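Side-chain contact in lipoprotein (Mycoplasma mycoides subsp. capri, PDB 7ADK), which probably cleaves proteins at the cell surface as a lipid-anchored peptidase of the chymotrypsin-like PA clan: residues S469-K472 and V473-F477. Residues are numbered along the deposited sequence; the frame is centred on the assembly and turned at random.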
# COMPACT_ATOMS: atom_id res chain seq x y z
N SER B 469 8.53 17.52 -11.06
CA SER B 469 7.67 18.64 -11.42
C SER B 469 6.65 18.36 -12.53
O SER B 469 5.62 19.01 -12.63
CB SER B 469 8.55 19.82 -11.80
OG SER B 469 9.18 19.63 -13.04
N GLU B 470 6.93 17.36 -13.35
CA GLU B 470 6.16 16.91 -14.50
C GLU B 470 4.78 16.33 -14.15
O GLU B 470 3.88 16.33 -14.99
CB GLU B 470 7.03 15.88 -15.24
CG GLU B 470 8.33 16.44 -15.83
CD GLU B 470 9.56 16.39 -14.90
OE1 GLU B 470 10.45 15.56 -15.12
OE2 GLU B 470 9.65 17.20 -13.95
N VAL B 471 4.60 15.87 -12.90
CA VAL B 471 3.42 15.18 -12.34
C VAL B 471 2.16 16.06 -12.24
O VAL B 471 2.25 17.28 -12.16
CB VAL B 471 3.82 14.65 -10.96
CG1 VAL B 471 2.72 14.20 -10.02
CG2 VAL B 471 4.78 13.48 -11.09
N LYS B 472 0.97 15.44 -12.20
CA LYS B 472 -0.35 16.10 -12.28
C LYS B 472 -1.24 15.83 -11.06
O LYS B 472 -1.20 14.76 -10.46
CB LYS B 472 -1.05 15.69 -13.59
CG LYS B 472 -0.30 16.23 -14.82
CD LYS B 472 -0.92 15.74 -16.13
CE LYS B 472 -0.05 16.22 -17.29
NZ LYS B 472 -0.39 15.54 -18.55
N VAL B 473 -2.05 16.82 -10.69
CA VAL B 473 -2.97 16.76 -9.54
C VAL B 473 -4.10 15.75 -9.77
O VAL B 473 -4.45 15.42 -10.90
CB VAL B 473 -3.53 18.15 -9.17
CG1 VAL B 473 -2.40 19.11 -8.83
CG2 VAL B 473 -4.40 18.78 -10.25
N GLY B 474 -4.65 15.23 -8.68
CA GLY B 474 -5.67 14.19 -8.67
C GLY B 474 -5.15 12.77 -8.84
O GLY B 474 -5.86 11.84 -8.48
N GLN B 475 -3.92 12.59 -9.31
CA GLN B 475 -3.25 11.28 -9.40
C GLN B 475 -2.96 10.67 -8.02
O GLN B 475 -2.64 11.39 -7.07
CB GLN B 475 -1.96 11.46 -10.21
CG GLN B 475 -1.22 10.16 -10.51
CD GLN B 475 -0.05 10.32 -11.47
OE1 GLN B 475 0.28 11.38 -11.96
NE2 GLN B 475 0.63 9.25 -11.78
N THR B 476 -3.00 9.34 -7.94
CA THR B 476 -2.57 8.55 -6.77
C THR B 476 -1.34 7.70 -7.12
O THR B 476 -1.35 6.92 -8.06
CB THR B 476 -3.72 7.70 -6.21
OG1 THR B 476 -4.68 8.57 -5.68
CG2 THR B 476 -3.33 6.79 -5.06
N PHE B 477 -0.27 7.85 -6.34
CA PHE B 477 1.03 7.20 -6.55
C PHE B 477 1.16 5.80 -5.92
O PHE B 477 0.42 5.42 -5.02
CB PHE B 477 2.12 8.14 -6.02
CG PHE B 477 2.05 9.53 -6.60
CD1 PHE B 477 1.70 10.61 -5.77
CD2 PHE B 477 2.25 9.75 -7.98
CE1 PHE B 477 1.48 11.87 -6.32
CE2 PHE B 477 2.01 11.01 -8.53
CZ PHE B 477 1.60 12.07 -7.70
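Val471 and Phe477 reach for each other from opposite directions across a bend in the chain. The CG1 methyl of Val471 arrives at the edge of the Phe477 ring, near its plane, with CG1 3.3 Å from CZ and 3.6 Å from CE2 of that ring. Val471 presents this branch because CG1 points away from the backbone N across the CA-CB bond (chi1 166°). A branched aliphatic and a benzyl group suit this buried place, where Val471 also packs on Leu283 and Phe477 on the chain at Asp483. One ring face of Phe477 has the carbonyl O of Gln475 above it, offset toward the rim.

Gln475 closes the bend and sends its side chain back toward Val471. Its CB sits 3.4 Å from the carbonyl O of Lys472, and the extended chain beyond brings OE1 to 4.2 Å from Val471 CG1, a loose contact. The amide end suits a protein interface: NE2 makes a weak hydrogen bond to the backbone of another protein's chain. Lys472 also departs from the bend, and its long, extended chain lets NZ reach from an exposed position to a weak hydrogen bond with a polar side chain of that partner.

Farther back, Ser469 OG donates to Glu470 OE2 over 2.6 Å, meeting the carboxylate on its anti side, while OE1 of Glu470 forms a salt bridge with Lys581.

The reversal itself is a type II beta turn from Lys472 to Gln475, with Val473 and Gly474 at its corners. Glycine suits the second corner because its phi is positive (81°). This turn belongs to the loop joining antiparallel strands 461-467 and 486-493, neighbours in a large antiparallel sheet consistent with the beta-barrel architecture of PA-clan peptidases.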